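Local coordinates for homoprotocatechuate 2,3-dioxygenase (Brevibacterium fuscum, PDB 4Z6M), which binds iron(II) and probably uses it to activate dioxygen and open the aromatic ring of homoprotocatechuate, as an extradiol dioxygenase of the glyoxalase superfamily, at residues A19-S31 with H62-A76. The protein carries 1 engineered substitution. Residues are numbered along the deposited sequence; the frame is centred on the assembly and turned at random.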
loop_
_atom_site.group_PDB
_atom_site.type_symbol
_atom_site.label_atom_id
_atom_site.label_comp_id
_atom_site.label_asym_id
_atom_site.label_seq_id
_atom_site.Cartn_x
_atom_site.Cartn_y
_atom_site.Cartn_z
ATOM N N ALA A 19 -10.589 -18.753 -18.048
ATOM C CA ALA A 19 -10.368 -17.704 -19.061
ATOM C C ALA A 19 -11.465 -16.659 -19.160
ATOM O O ALA A 19 -11.171 -15.475 -19.272
ATOM C CB ALA A 19 -10.132 -18.309 -20.425
ATOM N N TYR A 20 -12.734 -17.078 -19.178
ATOM C CA TYR A 20 -13.819 -16.094 -19.153
ATOM C C TYR A 20 -15.093 -16.754 -18.693
ATOM O O TYR A 20 -15.217 -17.977 -18.758
ATOM C CB TYR A 20 -14.023 -15.396 -20.530
ATOM C CG TYR A 20 -14.755 -16.215 -21.590
ATOM C CD1 TYR A 20 -14.057 -17.014 -22.480
ATOM C CD2 TYR A 20 -16.138 -16.149 -21.716
ATOM C CE1 TYR A 20 -14.715 -17.753 -23.463
ATOM C CE2 TYR A 20 -16.795 -16.887 -22.689
ATOM C CZ TYR A 20 -16.092 -17.700 -23.545
ATOM O OH TYR A 20 -16.796 -18.422 -24.493
ATOM N N ALA A 21 -16.029 -15.928 -18.228
ATOM C CA ALA A 21 -17.407 -16.367 -18.029
ATOM C C ALA A 21 -18.329 -15.568 -18.938
ATOM O O ALA A 21 -18.112 -14.390 -19.169
ATOM C CB ALA A 21 -17.851 -16.224 -16.588
ATOM N N GLU A 22 -19.394 -16.227 -19.395
ATOM C CA GLU A 22 -20.514 -15.560 -20.062
ATOM C C GLU A 22 -21.699 -15.574 -19.097
ATOM O O GLU A 22 -22.179 -16.656 -18.715
ATOM C CB GLU A 22 -20.876 -16.275 -21.377
ATOM C CG GLU A 22 -21.976 -15.538 -22.121
ATOM C CD GLU A 22 -22.395 -16.163 -23.437
ATOM O OE1 GLU A 22 -21.939 -17.285 -23.780
ATOM O OE2 GLU A 22 -23.167 -15.480 -24.165
ATOM N N LEU A 23 -22.103 -14.385 -18.657
ATOM C CA LEU A 23 -23.240 -14.173 -17.785
ATOM C C LEU A 23 -24.392 -13.588 -18.571
ATOM O O LEU A 23 -24.217 -12.599 -19.278
ATOM C CB LEU A 23 -22.880 -13.227 -16.636
ATOM C CG LEU A 23 -21.754 -13.672 -15.696
ATOM C CD1 LEU A 23 -21.501 -12.573 -14.674
ATOM C CD2 LEU A 23 -22.066 -14.979 -14.992
ATOM N N VAL A 24 -25.586 -14.153 -18.379
ATOM C CA VAL A 24 -26.802 -13.528 -18.869
ATOM C C VAL A 24 -27.253 -12.513 -17.845
ATOM O O VAL A 24 -27.293 -12.786 -16.637
ATOM C CB VAL A 24 -27.910 -14.556 -19.174
ATOM C CG1 VAL A 24 -29.164 -13.851 -19.656
ATOM C CG2 VAL A 24 -27.419 -15.549 -20.225
ATOM N N VAL A 25 -27.548 -11.320 -18.342
ATOM C CA VAL A 25 -28.006 -10.179 -17.539
ATOM C C VAL A 25 -29.321 -9.657 -18.104
ATOM O O VAL A 25 -29.593 -9.836 -19.281
ATOM C CB VAL A 25 -26.949 -9.053 -17.494
ATOM C CG1 VAL A 25 -25.652 -9.595 -16.913
ATOM C CG2 VAL A 25 -26.725 -8.434 -18.876
ATOM N N THR A 26 -30.141 -9.024 -17.266
ATOM C CA THR A 26 -31.495 -8.643 -17.679
ATOM C C THR A 26 -31.588 -7.231 -18.247
ATOM O O THR A 26 -32.475 -6.952 -19.060
ATOM C CB THR A 26 -32.522 -8.783 -16.533
ATOM O OG1 THR A 26 -32.122 -8.014 -15.392
ATOM C CG2 THR A 26 -32.717 -10.271 -16.183
ATOM N N ASP A 27 -30.692 -6.352 -17.792
ATOM C CA ASP A 27 -30.680 -4.954 -18.250
ATOM C C ASP A 27 -29.227 -4.624 -18.561
ATOM O O ASP A 27 -28.401 -4.430 -17.650
ATOM C CB ASP A 27 -31.237 -4.043 -17.159
ATOM C CG ASP A 27 -31.324 -2.588 -17.565
ATOM O OD1 ASP A 27 -30.420 -2.063 -18.251
ATOM O OD2 ASP A 27 -32.326 -1.943 -17.172
ATOM N N LEU A 28 -28.902 -4.613 -19.842
ATOM C CA LEU A 28 -27.519 -4.510 -20.270
ATOM C C LEU A 28 -26.891 -3.185 -19.847
ATOM O O LEU A 28 -25.737 -3.148 -19.423
ATOM C CB LEU A 28 -27.417 -4.724 -21.773
ATOM C CG LEU A 28 -26.042 -5.002 -22.364
ATOM C CD1 LEU A 28 -25.515 -6.356 -21.938
ATOM C CD2 LEU A 28 -26.167 -4.938 -23.873
ATOM N N ALA A 29 -27.645 -2.090 -19.915
ATOM C CA ALA A 29 -27.105 -0.790 -19.486
ATOM C C ALA A 29 -26.789 -0.710 -18.000
ATOM O O ALA A 29 -25.767 -0.143 -17.605
ATOM C CB ALA A 29 -28.032 0.352 -19.881
ATOM N N LYS A 30 -27.663 -1.284 -17.177
ATOM C CA LYS A 30 -27.428 -1.288 -15.739
ATOM C C LYS A 30 -26.202 -2.154 -15.437
ATOM O O LYS A 30 -25.357 -1.797 -14.612
ATOM C CB LYS A 30 -28.655 -1.804 -14.977
ATOM C CG LYS A 30 -29.791 -0.787 -14.932
ATOM C CD LYS A 30 -30.907 -1.277 -14.025
ATOM C CE LYS A 30 -31.663 -0.138 -13.352
ATOM N NZ LYS A 30 -32.597 -0.701 -12.320
ATOM N N SER A 31 -26.099 -3.292 -16.117
ATOM C CA SER A 31 -24.921 -4.142 -15.943
ATOM C C SER A 31 -23.643 -3.449 -16.411
ATOM O O SER A 31 -22.608 -3.521 -15.750
ATOM C CB SER A 31 -25.116 -5.475 -16.641
ATOM O OG SER A 31 -26.229 -6.144 -16.075
ATOM N N HIS A 62 -11.340 -11.419 -24.080
ATOM C CA HIS A 62 -12.174 -11.008 -22.967
ATOM C C HIS A 62 -12.045 -11.989 -21.801
ATOM O O HIS A 62 -11.624 -13.130 -21.972
ATOM C CB HIS A 62 -13.627 -10.917 -23.389
ATOM C CG HIS A 62 -14.140 -12.186 -23.983
ATOM N ND1 HIS A 62 -14.242 -12.381 -25.341
ATOM C CD2 HIS A 62 -14.555 -13.337 -23.407
ATOM C CE1 HIS A 62 -14.695 -13.593 -25.575
ATOM N NE2 HIS A 62 -14.884 -14.200 -24.416
ATOM N N ASN A 63 -12.445 -11.501 -20.639
ATOM C CA ASN A 63 -12.610 -12.305 -19.425
ATOM C C ASN A 63 -14.071 -12.425 -18.991
ATOM O O ASN A 63 -14.384 -13.235 -18.098
ATOM C CB ASN A 63 -11.825 -11.726 -18.266
ATOM C CG ASN A 63 -10.331 -11.689 -18.507
ATOM O OD1 ASN A 63 -9.711 -10.620 -18.403
ATOM N ND2 ASN A 63 -9.744 -12.831 -18.821
ATOM N N LEU A 64 -14.949 -11.601 -19.562
ATOM C CA LEU A 64 -16.334 -11.568 -19.128
ATOM C C LEU A 64 -17.178 -11.135 -20.316
ATOM O O LEU A 64 -16.888 -10.120 -20.943
ATOM C CB LEU A 64 -16.518 -10.619 -17.949
ATOM C CG LEU A 64 -17.869 -10.569 -17.273
ATOM C CD1 LEU A 64 -18.221 -11.909 -16.631
ATOM C CD2 LEU A 64 -17.884 -9.478 -16.214
ATOM N N VAL A 65 -18.202 -11.922 -20.637
ATOM C CA VAL A 65 -19.198 -11.556 -21.637
ATOM C C VAL A 65 -20.517 -11.377 -20.914
ATOM O O VAL A 65 -20.997 -12.300 -20.237
ATOM C CB VAL A 65 -19.339 -12.627 -22.740
ATOM C CG1 VAL A 65 -20.301 -12.128 -23.818
ATOM C CG2 VAL A 65 -17.988 -12.934 -23.344
ATOM N N LEU A 66 -21.107 -10.195 -21.046
ATOM C CA LEU A 66 -22.446 -9.930 -20.531
ATOM C C LEU A 66 -23.400 -10.036 -21.716
ATOM O O LEU A 66 -23.254 -9.310 -22.703
ATOM C CB LEU A 66 -22.540 -8.537 -19.918
ATOM C CG LEU A 66 -21.473 -8.183 -18.886
ATOM C CD1 LEU A 66 -21.647 -6.739 -18.440
ATOM C CD2 LEU A 66 -21.490 -9.163 -17.718
ATOM N N THR A 67 -24.366 -10.953 -21.626
ATOM C CA THR A 67 -25.312 -11.221 -22.716
ATOM C C THR A 67 -26.708 -10.906 -22.212
ATOM O O THR A 67 -27.141 -11.454 -21.217
ATOM C CB THR A 67 -25.197 -12.677 -23.190
ATOM O OG1 THR A 67 -23.908 -12.899 -23.759
ATOM C CG2 THR A 67 -26.267 -13.024 -24.209
ATOM N N LYS A 68 -27.433 -10.055 -22.924
ATOM C CA LYS A 68 -28.795 -9.735 -22.560
ATOM C C LYS A 68 -29.674 -10.980 -22.725
ATOM O O LYS A 68 -29.587 -11.680 -23.728
ATOM C CB LYS A 68 -29.318 -8.623 -23.468
ATOM C CG LYS A 68 -30.727 -8.136 -23.173
ATOM C CD LYS A 68 -31.113 -7.113 -24.242
ATOM C CE LYS A 68 -32.603 -6.817 -24.216
ATOM N NZ LYS A 68 -33.079 -6.482 -22.841
ATOM N N GLY A 69 -30.503 -11.261 -21.734
ATOM C CA GLY A 69 -31.473 -12.335 -21.852
ATOM C C GLY A 69 -32.549 -12.242 -20.803
ATOM O O GLY A 69 -32.546 -11.334 -19.992
ATOM N N PRO A 70 -33.511 -13.176 -20.834
ATOM C CA PRO A 70 -34.685 -13.013 -19.997
ATOM C C PRO A 70 -34.492 -13.390 -18.531
ATOM O O PRO A 70 -35.181 -12.835 -17.664
ATOM C CB PRO A 70 -35.716 -13.933 -20.670
ATOM C CG PRO A 70 -34.906 -14.945 -21.427
ATOM C CD PRO A 70 -33.684 -14.208 -21.872
ATOM N N VAL A 71 -33.560 -14.306 -18.272
ATOM C CA VAL A 71 -33.328 -14.835 -16.939
ATOM C C VAL A 71 -31.824 -14.769 -16.674
ATOM O O VAL A 71 -31.020 -15.414 -17.358
ATOM C CB VAL A 71 -33.832 -16.286 -16.782
ATOM C CG1 VAL A 71 -33.528 -16.834 -15.391
ATOM C CG2 VAL A 71 -35.331 -16.338 -17.037
ATOM N N ALA A 72 -31.453 -14.009 -15.655
ATOM C CA ALA A 72 -30.048 -13.917 -15.258
ATOM C C ALA A 72 -29.494 -15.262 -14.806
ATOM O O ALA A 72 -30.135 -15.973 -14.022
ATOM C CB ALA A 72 -29.893 -12.909 -14.139
ATOM N N ALA A 73 -28.332 -15.628 -15.331
ATOM C CA ALA A 73 -27.783 -16.978 -15.174
ATOM C C ALA A 73 -26.372 -17.044 -15.728
ATOM O O ALA A 73 -26.002 -16.205 -16.563
ATOM C CB ALA A 73 -28.655 -18.002 -15.880
ATOM N N LEU A 74 -25.594 -18.033 -15.292
ATOM C CA LEU A 74 -24.355 -18.388 -15.982
ATOM C C LEU A 74 -24.687 -19.122 -17.289
ATOM O O LEU A 74 -25.385 -20.132 -17.259
ATOM C CB LEU A 74 -23.511 -19.295 -15.093
ATOM C CG LEU A 74 -22.252 -19.871 -15.778
ATOM C CD1 LEU A 74 -21.186 -18.798 -15.990
ATOM C CD2 LEU A 74 -21.685 -21.045 -15.017
ATOM N N LYS A 75 -24.207 -18.599 -18.420
ATOM C CA LYS A 75 -24.336 -19.291 -19.707
ATOM C C LYS A 75 -23.161 -20.212 -20.003
ATOM O O LYS A 75 -23.350 -21.305 -20.546
ATOM C CB LYS A 75 -24.548 -18.275 -20.848
ATOM C CG LYS A 75 -24.845 -18.892 -22.193
ATOM C CD LYS A 75 -25.482 -17.911 -23.151
ATOM C CE LYS A 75 -25.687 -18.597 -24.499
ATOM N NZ LYS A 75 -26.754 -17.946 -25.292
ATOM N N ALA A 76 -21.944 -19.798 -19.611
ATOM C CA ALA A 76 -20.769 -20.646 -19.816
ATOM C C ALA A 76 -19.633 -20.178 -18.944
ATOM O O ALA A 76 -19.413 -18.971 -18.786
ATOM C CB ALA A 76 -20.314 -20.615 -21.257
HETATM O O HOH W 1 -24.532 -16.181 -26.224
HETATM O O HOH W 2 -34.077 -8.879 -20.231
HETATM O O HOH W 3 -31.059 -4.351 -21.927
#
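Glu22 OE2 is gripped by Thr67 OG1, which donates to its anti lone pair at 2.7 Å, and by a water that donates at 2.6 Å and accepts from Lys75 NZ. With CG anti to the backbone N (chi1 -176°) and the chain extended, the carboxylate lies alongside the aliphatic part of Lys75, Glu22 OE2 3.5 Å from Lys75 CD; OE1 forms a salt bridge with Arg117. On the backbone, Glu22 O accepts from Lys75 N (2.8 Å) and Ala76 N (3.3 Å), a classic beta bulge. On the face that carries Glu22, the edge of His62 meets the face of Tyr20 in a T-shaped stack, planes at 80°, with His62 NE2 3.3 Å above the centre of the Tyr20 ring; Tyr20 OH is hydrogen-bonded to Glu127. On the face opposite Glu22 and Tyr20, Leu23 CD1 touches Leu64 CD1 at 3.9 Å and Leu23 CD2 meets Leu74 CD1 at 4.0 Å. Parallel strands 15-25 and 64-68 are the first and last of a beta-alpha-beta-beta-beta module, the unit of the glyoxalase fold, with antiparallel strand 73-81 beyond 15-25; Tyr35 of helix 28-38 and Leu212 of strand 211-218, from the second mixed sheet, pack on Leu23.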